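Local coordinates for aryl esterase (Mycobacterium smegmatis, PDB 2Q0Q), which hydrolyses aryl esters as an oligomeric SGNH-family hydrolase and also catalyses acyl transfer to alcohols in aqueous conditions, at residues K3-F8 / A44-I49; D95-F100 / Q151-G156; D106-M111 / A165-A170; V32-V37 / R202-A207. All coordinates share one frame; numbering follows the deposited sequence.

Contact 1 of 4, residues K3-F8 / A44-I49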
loop_
_atom_site.group_PDB
_atom_site.type_symbol
_atom_site.label_atom_id
_atom_site.label_comp_id
_atom_site.label_asym_id
_atom_site.label_seq_id
_atom_site.Cartn_x
_atom_site.Cartn_y
_atom_site.Cartn_z
ATOM N N LYS G 3 2.275 39.532 16.903
ATOM C CA LYS G 3 2.787 38.752 15.780
ATOM C C LYS G 3 3.120 37.344 16.267
ATOM O O LYS G 3 3.732 37.174 17.327
ATOM C CB LYS G 3 4.003 39.444 15.164
ATOM C CG LYS G 3 3.613 40.684 14.372
ATOM C CD LYS G 3 4.677 41.090 13.373
ATOM C CE LYS G 3 4.252 42.314 12.566
ATOM N NZ LYS G 3 3.137 42.005 11.635
ATOM N N ARG G 4 2.703 36.343 15.505
ATOM C CA ARG G 4 2.730 34.953 15.966
ATOM C C ARG G 4 3.850 34.177 15.287
ATOM O O ARG G 4 3.912 34.106 14.053
ATOM C CB ARG G 4 1.383 34.261 15.713
ATOM C CG ARG G 4 0.214 34.966 16.380
ATOM C CD ARG G 4 -1.084 34.183 16.333
ATOM N NE ARG G 4 -1.296 33.466 17.588
ATOM C CZ ARG G 4 -1.555 32.166 17.726
ATOM N NH1 ARG G 4 -1.720 31.357 16.693
ATOM N NH2 ARG G 4 -1.696 31.674 18.944
ATOM N N ILE G 5 4.726 33.608 16.121
ATOM C CA ILE G 5 5.920 32.885 15.682
ATOM C C ILE G 5 5.857 31.406 16.072
ATOM O O ILE G 5 5.908 31.074 17.254
ATOM C CB ILE G 5 7.199 33.470 16.353
ATOM C CG1 ILE G 5 7.180 35.012 16.358
ATOM C CG2 ILE G 5 8.434 32.897 15.681
ATOM C CD1 ILE G 5 7.164 35.636 14.988
ATOM N N LEU G 6 5.752 30.527 15.084
ATOM C CA LEU G 6 5.750 29.068 15.315
ATOM C C LEU G 6 7.177 28.506 15.226
ATOM O O LEU G 6 7.832 28.690 14.217
ATOM C CB LEU G 6 4.889 28.356 14.263
ATOM C CG LEU G 6 4.944 26.821 14.211
ATOM C CD1 LEU G 6 4.376 26.270 15.495
ATOM C CD2 LEU G 6 4.165 26.325 13.028
ATOM N N CYS G 7 7.611 27.819 16.277
ATOM C CA CYS G 7 8.948 27.203 16.358
ATOM C C CYS G 7 8.750 25.705 16.171
ATOM O O CYS G 7 8.313 25.000 17.073
ATOM C CB CYS G 7 9.631 27.502 17.693
ATOM S SG CYS G 7 9.983 29.272 17.880
ATOM N N PHE G 8 9.063 25.246 14.961
ATOM C CA PHE G 8 8.920 23.850 14.576
ATOM C C PHE G 8 10.282 23.177 14.620
ATOM O O PHE G 8 11.206 23.600 13.926
ATOM C CB PHE G 8 8.309 23.748 13.168
ATOM C CG PHE G 8 7.784 22.377 12.828
ATOM C CD1 PHE G 8 6.658 21.877 13.479
ATOM C CD2 PHE G 8 8.392 21.594 11.865
ATOM C CE1 PHE G 8 6.157 20.632 13.179
ATOM C CE2 PHE G 8 7.888 20.342 11.555
ATOM C CZ PHE G 8 6.774 19.855 12.225
ATOM N N ALA G 44 5.791 41.383 24.613
ATOM C CA ALA G 44 4.360 41.206 24.458
ATOM C C ALA G 44 3.790 41.569 23.074
ATOM O O ALA G 44 2.627 41.251 22.789
ATOM C CB ALA G 44 3.622 41.979 25.564
ATOM N N ASP G 45 4.582 42.222 22.219
ATOM C CA ASP G 45 4.169 42.423 20.825
ATOM C C ASP G 45 4.261 41.123 20.010
ATOM O O ASP G 45 3.799 41.077 18.867
ATOM C CB ASP G 45 4.983 43.523 20.137
ATOM C CG ASP G 45 4.547 44.936 20.535
ATOM O OD1 ASP G 45 3.430 45.106 21.064
ATOM O OD2 ASP G 45 5.346 45.876 20.304
ATOM N N PHE G 46 4.832 40.072 20.599
ATOM C CA PHE G 46 4.969 38.775 19.932
ATOM C C PHE G 46 4.459 37.633 20.789
ATOM O O PHE G 46 4.419 37.725 22.017
ATOM C CB PHE G 46 6.445 38.502 19.606
ATOM C CG PHE G 46 7.053 39.502 18.675
ATOM C CD1 PHE G 46 7.163 39.235 17.319
ATOM C CD2 PHE G 46 7.492 40.727 19.154
ATOM C CE1 PHE G 46 7.734 40.182 16.455
ATOM C CE2 PHE G 46 8.051 41.662 18.309
ATOM C CZ PHE G 46 8.165 41.390 16.952
ATOM N N GLU G 47 4.075 36.551 20.122
ATOM C CA GLU G 47 3.670 35.325 20.770
ATOM C C GLU G 47 4.390 34.148 20.111
ATOM O O GLU G 47 4.273 33.962 18.893
ATOM C CB GLU G 47 2.154 35.147 20.627
ATOM C CG GLU G 47 1.580 33.971 21.414
ATOM C CD GLU G 47 0.147 33.675 21.073
ATOM O OE1 GLU G 47 -0.501 34.516 20.399
ATOM O OE2 GLU G 47 -0.350 32.593 21.485
ATOM N N VAL G 48 5.096 33.357 20.918
ATOM C CA VAL G 48 5.832 32.184 20.448
ATOM C C VAL G 48 5.053 30.891 20.707
ATOM O O VAL G 48 4.485 30.688 21.774
ATOM C CB VAL G 48 7.236 32.107 21.101
ATOM C CG1 VAL G 48 7.934 30.766 20.784
ATOM C CG2 VAL G 48 8.072 33.282 20.626
ATOM N N ILE G 49 5.034 30.027 19.697
ATOM C CA ILE G 49 4.321 28.761 19.756
ATOM C C ILE G 49 5.333 27.624 19.650
ATOM O O ILE G 49 6.070 27.548 18.668
ATOM C CB ILE G 49 3.307 28.688 18.603
ATOM C CG1 ILE G 49 2.269 29.811 18.751
ATOM C CG2 ILE G 49 2.667 27.322 18.540
ATOM C CD1 ILE G 49 1.822 30.390 17.425
#

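Contact 2 of 4, residues D95-F100 / Q151-G156. With SO4 (sulfate ion), chain U.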
loop_
_atom_site.group_PDB
_atom_site.type_symbol
_atom_site.label_atom_id
_atom_site.label_comp_id
_atom_site.label_asym_id
_atom_site.label_seq_id
_atom_site.Cartn_x
_atom_site.Cartn_y
_atom_site.Cartn_z
ATOM N N ASP G 95 17.953 13.390 11.086
ATOM C CA ASP G 95 18.196 12.809 9.769
ATOM C C ASP G 95 19.617 12.265 9.613
ATOM O O ASP G 95 19.849 11.424 8.751
ATOM C CB ASP G 95 17.986 13.845 8.672
ATOM C CG ASP G 95 16.565 14.386 8.606
ATOM O OD1 ASP G 95 16.049 14.912 9.620
ATOM O OD2 ASP G 95 15.997 14.326 7.509
ATOM N N THR G 96 20.569 12.777 10.412
ATOM C CA THR G 96 21.964 12.322 10.323
ATOM C C THR G 96 22.235 11.061 11.122
ATOM O O THR G 96 23.378 10.607 11.141
ATOM C CB THR G 96 23.010 13.377 10.770
ATOM O OG1 THR G 96 23.011 13.480 12.204
ATOM C CG2 THR G 96 22.765 14.739 10.094
ATOM N N LYS G 97 21.222 10.489 11.784
ATOM C CA LYS G 97 21.399 9.193 12.417
ATOM C C LYS G 97 21.772 8.155 11.361
ATOM O O LYS G 97 21.274 8.195 10.236
ATOM C CB LYS G 97 20.163 8.779 13.194
ATOM C CG LYS G 97 19.911 9.639 14.443
ATOM C CD LYS G 97 18.562 9.329 15.051
ATOM C CE LYS G 97 18.368 10.125 16.300
ATOM N NZ LYS G 97 17.011 9.981 16.904
ATOM N N ALA G 98 22.651 7.231 11.747
ATOM C CA ALA G 98 23.277 6.282 10.798
ATOM C C ALA G 98 22.268 5.441 10.043
ATOM O O ALA G 98 22.465 5.148 8.857
ATOM C CB ALA G 98 24.290 5.366 11.521
ATOM N N TYR G 99 21.199 5.047 10.737
ATOM C CA TYR G 99 20.209 4.153 10.146
ATOM C C TYR G 99 19.355 4.788 9.054
ATOM O O TYR G 99 18.729 4.065 8.273
ATOM C CB TYR G 99 19.334 3.488 11.213
ATOM C CG TYR G 99 18.561 4.386 12.164
ATOM C CD1 TYR G 99 17.275 4.810 11.871
ATOM C CD2 TYR G 99 19.104 4.764 13.393
ATOM C CE1 TYR G 99 16.541 5.605 12.782
ATOM C CE2 TYR G 99 18.388 5.551 14.295
ATOM C CZ TYR G 99 17.112 5.973 13.983
ATOM O OH TYR G 99 16.427 6.748 14.894
ATOM N N PHE G 100 19.320 6.111 8.987
ATOM C CA PHE G 100 18.605 6.767 7.889
ATOM C C PHE G 100 19.398 6.769 6.578
ATOM O O PHE G 100 18.804 6.980 5.520
ATOM C CB PHE G 100 18.203 8.196 8.247
ATOM C CG PHE G 100 17.116 8.279 9.295
ATOM C CD1 PHE G 100 17.320 9.004 10.450
ATOM C CD2 PHE G 100 15.886 7.652 9.106
ATOM C CE1 PHE G 100 16.346 9.115 11.415
ATOM C CE2 PHE G 100 14.918 7.745 10.073
ATOM C CZ PHE G 100 15.167 8.473 11.249
ATOM N N GLN G 151 26.579 7.159 20.504
ATOM C CA GLN G 151 27.660 7.001 19.532
ATOM C C GLN G 151 27.242 6.121 18.347
ATOM O O GLN G 151 27.591 6.413 17.217
ATOM C CB GLN G 151 28.902 6.396 20.205
ATOM C CG GLN G 151 29.577 7.265 21.217
ATOM C CD GLN G 151 30.902 6.659 21.708
ATOM O OE1 GLN G 151 31.817 6.410 20.909
ATOM N NE2 GLN G 151 31.024 6.450 23.013
ATOM N N LEU G 152 26.496 5.047 18.620
ATOM C CA LEU G 152 26.090 4.088 17.591
ATOM C C LEU G 152 25.082 4.699 16.639
ATOM O O LEU G 152 25.282 4.665 15.415
ATOM C CB LEU G 152 25.491 2.811 18.201
ATOM C CG LEU G 152 26.535 1.778 18.628
ATOM C CD1 LEU G 152 26.031 0.854 19.730
ATOM C CD2 LEU G 152 27.036 0.973 17.407
ATOM N N ILE G 153 23.988 5.238 17.181
ATOM C CA ILE G 153 22.903 5.718 16.299
ATOM C C ILE G 153 23.326 6.946 15.485
ATOM O O ILE G 153 22.796 7.200 14.390
ATOM C CB ILE G 153 21.561 6.006 17.042
ATOM C CG1 ILE G 153 21.682 7.181 18.003
ATOM C CG2 ILE G 153 21.075 4.759 17.788
ATOM C CD1 ILE G 153 20.375 7.620 18.607
ATOM N N PHE G 154 24.277 7.710 16.010
ATOM C CA PHE G 154 24.759 8.894 15.307
ATOM C C PHE G 154 26.087 8.703 14.553
ATOM O O PHE G 154 26.680 9.673 14.116
ATOM C CB PHE G 154 24.891 10.067 16.288
ATOM C CG PHE G 154 23.614 10.828 16.509
ATOM C CD1 PHE G 154 22.905 10.747 17.711
ATOM C CD2 PHE G 154 23.101 11.616 15.492
ATOM C CE1 PHE G 154 21.699 11.472 17.883
ATOM C CE2 PHE G 154 21.912 12.318 15.658
ATOM C CZ PHE G 154 21.215 12.254 16.856
ATOM N N GLU G 155 26.524 7.464 14.380
ATOM C CA GLU G 155 27.778 7.188 13.677
ATOM C C GLU G 155 27.741 7.852 12.285
ATOM O O GLU G 155 26.819 7.637 11.500
ATOM C CB GLU G 155 27.980 5.674 13.572
ATOM C CG GLU G 155 29.247 5.230 12.862
ATOM C CD GLU G 155 29.572 3.743 13.089
ATOM O OE1 GLU G 155 29.325 3.205 14.207
ATOM O OE2 GLU G 155 30.101 3.105 12.148
ATOM N N GLY G 156 28.726 8.706 12.008
ATOM C CA GLY G 156 28.759 9.449 10.745
ATOM C C GLY G 156 27.955 10.742 10.752
ATOM O O GLY G 156 27.995 11.512 9.784
HETATM S S SO4 U . 16.910 13.466 19.447
HETATM O O1 SO4 U . 18.308 13.586 18.889
HETATM O O2 SO4 U . 16.079 14.572 18.914
HETATM O O3 SO4 U . 16.473 12.081 19.180
HETATM O O4 SO4 U . 16.985 13.668 20.898
HETATM O O HOH W 1 25.080 9.012 9.778
#

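Contact 3 of 4, residues D106-M111 / A165-A170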
loop_
_atom_site.group_PDB
_atom_site.type_symbol
_atom_site.label_atom_id
_atom_site.label_comp_id
_atom_site.label_asym_id
_atom_site.label_seq_id
_atom_site.Cartn_x
_atom_site.Cartn_y
_atom_site.Cartn_z
ATOM N N ASP G 106 20.131 14.885 0.917
ATOM C CA ASP G 106 18.833 14.247 1.248
ATOM C C ASP G 106 18.103 15.029 2.337
ATOM O O ASP G 106 16.881 15.229 2.286
ATOM C CB ASP G 106 19.001 12.824 1.763
ATOM C CG ASP G 106 19.555 11.874 0.732
ATOM O OD1 ASP G 106 19.292 12.056 -0.480
ATOM O OD2 ASP G 106 20.248 10.918 1.169
ATOM N N ILE G 107 18.874 15.489 3.319
ATOM C CA ILE G 107 18.314 16.235 4.442
ATOM C C ILE G 107 17.829 17.601 3.962
ATOM O O ILE G 107 16.787 18.054 4.347
ATOM C CB ILE G 107 19.379 16.375 5.576
ATOM C CG1 ILE G 107 19.816 14.977 6.010
ATOM C CG2 ILE G 107 18.839 17.182 6.752
ATOM C CD1 ILE G 107 20.859 14.969 7.065
ATOM N N ALA G 108 18.622 18.269 3.132
ATOM C CA ALA G 108 18.194 19.552 2.587
ATOM C C ALA G 108 16.878 19.419 1.801
ATOM O O ALA G 108 16.004 20.279 1.867
ATOM C CB ALA G 108 19.308 20.162 1.709
ATOM N N LEU G 109 16.754 18.325 1.063
ATOM C CA LEU G 109 15.529 18.066 0.321
ATOM C C LEU G 109 14.321 17.876 1.258
ATOM O O LEU G 109 13.233 18.383 0.971
ATOM C CB LEU G 109 15.719 16.881 -0.620
ATOM C CG LEU G 109 16.581 17.186 -1.852
ATOM C CD1 LEU G 109 17.151 15.900 -2.422
ATOM C CD2 LEU G 109 15.790 17.933 -2.913
ATOM N N GLY G 110 14.522 17.196 2.385
ATOM C CA GLY G 110 13.477 17.080 3.399
ATOM C C GLY G 110 13.104 18.445 3.954
ATOM O O GLY G 110 11.936 18.762 4.098
HETATM N N MSE G 111 14.106 19.269 4.257
HETATM C CA MSE G 111 13.864 20.659 4.643
HETATM C C MSE G 111 13.097 21.438 3.570
HETATM O O MSE G 111 12.210 22.214 3.905
HETATM C CB MSE G 111 15.195 21.365 4.987
HETATM C CG MSE G 111 15.052 22.867 5.323
HETATM SE SE MSE G 111 13.870 23.250 6.888
HETATM C CE MSE G 111 15.177 22.862 8.340
ATOM N N ALA G 165 24.695 23.822 7.383
ATOM C CA ALA G 165 24.657 25.251 7.141
ATOM C C ALA G 165 24.881 25.528 5.647
ATOM O O ALA G 165 24.198 26.377 5.058
ATOM C CB ALA G 165 25.699 25.973 7.978
ATOM N N ARG G 166 25.818 24.803 5.031
ATOM C CA ARG G 166 26.098 25.004 3.619
ATOM C C ARG G 166 24.907 24.649 2.726
ATOM O O ARG G 166 24.502 25.446 1.877
ATOM C CB ARG G 166 27.318 24.179 3.190
ATOM C CG ARG G 166 27.701 24.417 1.740
ATOM C CD ARG G 166 29.021 23.785 1.385
ATOM N NE ARG G 166 28.983 22.327 1.520
ATOM C CZ ARG G 166 28.512 21.489 0.596
ATOM N NH1 ARG G 166 28.006 21.943 -0.551
ATOM N NH2 ARG G 166 28.533 20.173 0.822
ATOM N N VAL G 167 24.391 23.443 2.903
ATOM C CA VAL G 167 23.322 22.965 2.036
ATOM C C VAL G 167 22.006 23.714 2.309
ATOM O O VAL G 167 21.273 23.981 1.367
ATOM C CB VAL G 167 23.114 21.392 2.066
ATOM C CG1 VAL G 167 24.398 20.678 1.652
ATOM C CG2 VAL G 167 22.633 20.901 3.416
ATOM N N TYR G 168 21.715 24.055 3.571
ATOM C CA TYR G 168 20.503 24.813 3.885
ATOM C C TYR G 168 20.614 26.258 3.395
ATOM O O TYR G 168 19.606 26.842 2.954
ATOM C CB TYR G 168 20.173 24.842 5.392
ATOM C CG TYR G 168 19.568 23.580 6.009
ATOM C CD1 TYR G 168 19.519 22.363 5.329
ATOM C CD2 TYR G 168 19.101 23.607 7.322
ATOM C CE1 TYR G 168 18.982 21.217 5.933
ATOM C CE2 TYR G 168 18.564 22.476 7.924
ATOM C CZ TYR G 168 18.514 21.289 7.229
ATOM O OH TYR G 168 17.980 20.180 7.837
ATOM N N SER G 169 21.815 26.846 3.470
ATOM C CA SER G 169 22.014 28.176 2.902
ATOM C C SER G 169 21.771 28.204 1.388
ATOM O O SER G 169 21.131 29.134 0.861
ATOM C CB SER G 169 23.406 28.701 3.198
ATOM O OG SER G 169 23.533 30.044 2.756
ATOM N N ALA G 170 22.299 27.194 0.708
ATOM C CA ALA G 170 22.089 26.998 -0.732
ATOM C C ALA G 170 20.615 26.863 -1.043
ATOM O O ALA G 170 20.109 27.542 -1.941
ATOM C CB ALA G 170 22.807 25.752 -1.224
#

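Contact 4 of 4, residues V32-V37 / R202-A207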
loop_
_atom_site.group_PDB
_atom_site.type_symbol
_atom_site.label_atom_id
_atom_site.label_comp_id
_atom_site.label_asym_id
_atom_site.label_seq_id
_atom_site.Cartn_x
_atom_site.Cartn_y
_atom_site.Cartn_z
ATOM N N VAL G 32 14.059 28.876 30.272
ATOM C CA VAL G 32 15.427 28.453 30.012
ATOM C C VAL G 32 15.629 27.884 28.620
ATOM O O VAL G 32 16.633 28.167 27.973
ATOM C CB VAL G 32 15.915 27.453 31.089
ATOM C CG1 VAL G 32 17.302 26.924 30.754
ATOM C CG2 VAL G 32 15.899 28.134 32.464
ATOM N N ARG G 33 14.680 27.087 28.139
ATOM C CA ARG G 33 14.734 26.676 26.751
ATOM C C ARG G 33 14.698 27.910 25.829
ATOM O O ARG G 33 14.195 28.962 26.192
ATOM C CB ARG G 33 13.643 25.638 26.445
ATOM C CG ARG G 33 12.184 26.009 26.740
ATOM C CD ARG G 33 11.370 24.749 26.630
ATOM N NE ARG G 33 9.931 25.003 26.682
ATOM C CZ ARG G 33 9.133 24.786 27.724
ATOM N NH1 ARG G 33 9.613 24.322 28.868
ATOM N NH2 ARG G 33 7.842 25.049 27.612
ATOM N N TRP G 34 15.298 27.787 24.651
ATOM C CA TRP G 34 15.495 28.957 23.791
ATOM C C TRP G 34 14.197 29.547 23.271
ATOM O O TRP G 34 14.124 30.747 23.021
ATOM C CB TRP G 34 16.477 28.661 22.636
ATOM C CG TRP G 34 16.007 27.697 21.572
ATOM C CD1 TRP G 34 16.358 26.384 21.429
ATOM C CD2 TRP G 34 15.150 28.001 20.475
ATOM N NE1 TRP G 34 15.749 25.846 20.325
ATOM C CE2 TRP G 34 14.985 26.811 19.729
ATOM C CE3 TRP G 34 14.462 29.160 20.069
ATOM C CZ2 TRP G 34 14.192 26.756 18.584
ATOM C CZ3 TRP G 34 13.674 29.100 18.939
ATOM C CH2 TRP G 34 13.543 27.909 18.209
ATOM N N THR G 35 13.159 28.713 23.136
ATOM C CA THR G 35 11.840 29.216 22.738
ATOM C C THR G 35 11.287 30.205 23.786
ATOM O O THR G 35 10.607 31.183 23.452
ATOM C CB THR G 35 10.819 28.058 22.479
ATOM O OG1 THR G 35 10.732 27.205 23.630
ATOM C CG2 THR G 35 11.266 27.243 21.305
ATOM N N GLY G 36 11.578 29.931 25.055
ATOM C CA GLY G 36 11.195 30.824 26.148
ATOM C C GLY G 36 12.023 32.090 26.186
ATOM O O GLY G 36 11.465 33.171 26.354
ATOM N N VAL G 37 13.344 31.952 26.016
ATOM C CA VAL G 37 14.256 33.097 25.914
ATOM C C VAL G 37 13.865 33.985 24.731
ATOM O O VAL G 37 13.848 35.222 24.854
ATOM C CB VAL G 37 15.715 32.647 25.761
ATOM C CG1 VAL G 37 16.589 33.854 25.485
ATOM C CG2 VAL G 37 16.155 31.890 27.009
ATOM N N ARG G 202 20.179 30.039 25.835
ATOM C CA ARG G 202 20.115 31.485 25.976
ATOM C C ARG G 202 20.674 32.234 24.755
ATOM O O ARG G 202 20.049 33.168 24.252
ATOM C CB ARG G 202 20.847 31.889 27.250
ATOM C CG ARG G 202 20.943 33.371 27.525
ATOM C CD ARG G 202 19.672 33.828 28.113
ATOM N NE ARG G 202 19.650 35.270 28.273
ATOM C CZ ARG G 202 18.618 35.932 28.782
ATOM N NH1 ARG G 202 17.539 35.281 29.186
ATOM N NH2 ARG G 202 18.680 37.250 28.902
ATOM N N ASP G 203 21.853 31.845 24.282
ATOM C CA ASP G 203 22.450 32.537 23.147
ATOM C C ASP G 203 21.638 32.385 21.858
ATOM O O ASP G 203 21.549 33.334 21.060
ATOM C CB ASP G 203 23.877 32.031 22.886
ATOM C CG ASP G 203 24.860 32.402 23.992
ATOM O OD1 ASP G 203 24.673 33.430 24.685
ATOM O OD2 ASP G 203 25.854 31.661 24.152
ATOM N N LEU G 204 21.104 31.185 21.642
ATOM C CA LEU G 204 20.291 30.919 20.451
ATOM C C LEU G 204 19.008 31.762 20.472
ATOM O O LEU G 204 18.604 32.327 19.452
ATOM C CB LEU G 204 19.930 29.435 20.328
ATOM C CG LEU G 204 19.282 29.071 18.980
ATOM C CD1 LEU G 204 20.225 29.402 17.816
ATOM C CD2 LEU G 204 18.872 27.642 18.933
ATOM N N GLY G 205 18.382 31.831 21.639
ATOM C CA GLY G 205 17.187 32.677 21.840
ATOM C C GLY G 205 17.381 34.172 21.575
ATOM O O GLY G 205 16.520 34.841 20.964
ATOM N N VAL G 206 18.511 34.692 22.046
ATOM C CA VAL G 206 18.869 36.112 21.872
ATOM C C VAL G 206 19.228 36.478 20.402
ATOM O O VAL G 206 18.966 37.617 19.915
ATOM C CB VAL G 206 20.034 36.489 22.796
ATOM C CG1 VAL G 206 20.701 37.759 22.330
ATOM C CG2 VAL G 206 19.545 36.616 24.236
ATOM N N ALA G 207 19.783 35.467 19.707
ATOM C CA ALA G 207 20.134 35.670 18.314
ATOM C C ALA G 207 18.888 35.619 17.457
ATOM O O ALA G 207 18.734 36.433 16.556
ATOM C CB ALA G 207 21.083 34.610 17.879
#

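Contact 1 of 4, residues K3-F8 / A44-I49
Leu-6 and Ile-49 form the tight end of this parallel strand pair: Leu-6 CD1 lies 3.6 Å from Ile-49 CG2, both residues buried. Beyond them Cys-7 N donates to Ile-49 O at 2.9 Å. Ile-5 centres the alternating parallel backbone bonding: its N reaches Glu-47 O at 2.8 Å, nearly straight at 175°, and its O accepts from Ile-49 N. Cys-7 SG sits 3.9 Å from Val-48 CG1.

Toward the strand starts the packing gives way to charge, and Lys-3, Arg-4 and Glu-47 are only partly buried. Glu-47 reaches out alongside Arg-4 on an extended chain, CG anti to N (chi1 -173°). Arg-4 grips it side-on, Arg-4 NE to Glu-47 OE1 at 3.1 Å and NH2 to OE2 at 3.0 Å. Both nitrogens meet the carboxylate from above its plane, the flat groups turned 69° apart, while Ile-49 CD1 lies over one guanidinium face. Arg-4 also packs on Arg-27 of a neighbouring subunit. Lys-3 leaves CB against the Phe-46 ring, while its N donates to Asp-45 O.

Strand 46-52 is an edge strand within this chain; strand 86-90 flanks strand 3-9 on its other edge. Helix 70-81 packs against Leu-6 and Ile-49, helix 34-42 against Cys-7 and Val-48.

Contact 2 of 4, residues D95-F100 / Q151-G156
Ile-153, Lys-97 and Phe-154 carry this meeting of a loop with the end of a helix. Ile-153 works through backbone and side chain alike: its O accepts from Ala-98 N at 2.6 Å, a short bond with an N-H...O angle of 162°. Its side chain meets Lys-97 CE through CD1 at 4.0 Å, and its CB lies near the plane of the Tyr-99 ring, at the edge.

Lys-97 runs extended across one face of the Phe-154 ring. Lys-97 CG stands 3.9 Å from the centroid of the Phe-154 ring, a CH-pi contact, and Lys-97 CE 3.6 Å from Phe-154 CZ. The chain carries Lys-97 NZ past the ring to O3 of a sulfate, 3.1 Å away, an ion probably from the crystallisation liquor. Thr-96 OG1, hydrogen-bonded to Thr-93 O, lies at the ring's edge, and a water links Thr-96 O to Glu-155 O.

The same sulfate is also hydrogen-bonded to Ser-11, His-195, Ala-55 and Asn-94. Ser-11 and His-195, with Asp-192, fit the catalytic triad of SGNH hydrolases. The apolar part of Lys-97 thus lies along the Phe-154 ring while its ammonium group faces an anion beside the probable active site, which would probably make the local potential positive.

Contact 3 of 4, residues D106-M111 / A165-A170
Tyr-168 lays one ring face against Met-111, a selenomethionine whose CG stands over the ring centre, 4.2 Å from the centroid and only 8° off the normal. SE is above the same ring at 5.2 Å, a distant Met-aromatic contact. The methionine chain starts with CG opposite the backbone N (chi1 176°), then bends at both chi2 and chi3; the double bend brings Met-111 CE back to 3.4 Å from Tyr-168 CE2. Side chain and tyrosine run at about a right angle.

Ile-107 meets the ring near its plane, Ile-107 CG2 lying 3.3 Å from Tyr-168 OH. A hydrogen bond to Leu-91 O satisfies this buried hydroxyl. One turn along the helix from Met-111, Ala-108 is small enough to let the backbones close in: its CA lies 3.8 Å from Tyr-168 CE1, and its CB 3.8 Å from Val-167 CG2.

The axes of segments 106-111 and 165-170 approach to 9.4 Å at 41°. Both helices, 104-119 and 164-175, pack on the parallel sheet of the alpha/beta/alpha SGNH fold: Met-111 and Tyr-168 touch Val-136 of strand 133-138, and Tyr-168 also reaches Phe-179 of strand 179-181. Ala-108 packs on Trp-149 of a neighbouring subunit, and Val-167 on Leu-152 of that subunit.

Contact 4 of 4, residues V32-V37 / R202-A207
Ring contact comes first: Leu-204 CD2 sits over the five-membered ring of Trp-34, 3.7 Å from its centroid and 8° off the normal, a CH-pi contact. Leucine and indole run alongside each other, Trp-34 placing its ring by setting CG between its backbone N and carbonyl carbon (chi1 68°). Thr-35 CG2 is on the opposite face of the indole, so the ring is held between two methyl groups. Its NE1 makes a weak hydrogen bond to Leu-12 O.

Aliphatic packing does the rest. Val-37 CG1 fits over the backbone of helix 198-215, 3.7 Å from Arg-202 O and 3.9 Å from Gly-205 CA, and touches Val-206 CG2 at 4.2 Å. Gly-205, with no side chain, lets the helices approach to 4.5 Å between its CA and that of Trp-34. At the solvent side Arg-202, bent at chi2 (80°), brings CD back to 4.1 Å from Val-37 CG1; its NH1 is weakly bonded to Gln-40 OE1.

No hydrogen bond joins the two segments themselves, although Asn-201 OD1, just before the second, weakly accepts from Trp-34 N. Helix 34-42 packs on strands 3-9 and 46-52 through Cys-7 and Val-48, with helix 198-215 beside it; helix 11-14 meets Trp-34 through Thr-13.

How the contacts relate
Contacts 1 and 4 are neighbours, with centres about 13 Å apart: Cys-7 SG packs on Trp-34 CH2, and helix 34-42 leads straight into strand 46-52. Contacts 2 and 3 also touch, Asp-95 and Thr-96 resting on Ile-107. Contact 3 lies across the chain's centre from contact 1. Chemistry follows place. Contact 1 is partly buried and combines backbone bonding with a salt bridge; contacts 3 and 4 are buried helix pairs without a cross-segment hydrogen bond, though contact 4 has exposed residues at one side. Contact 2, though farthest from the centre, is also buried; it joins loop to helix end beside a bound anion. Contacts 1, 2 and 3 reach neighbouring subunits; no other chain of the assembly touches contact 4.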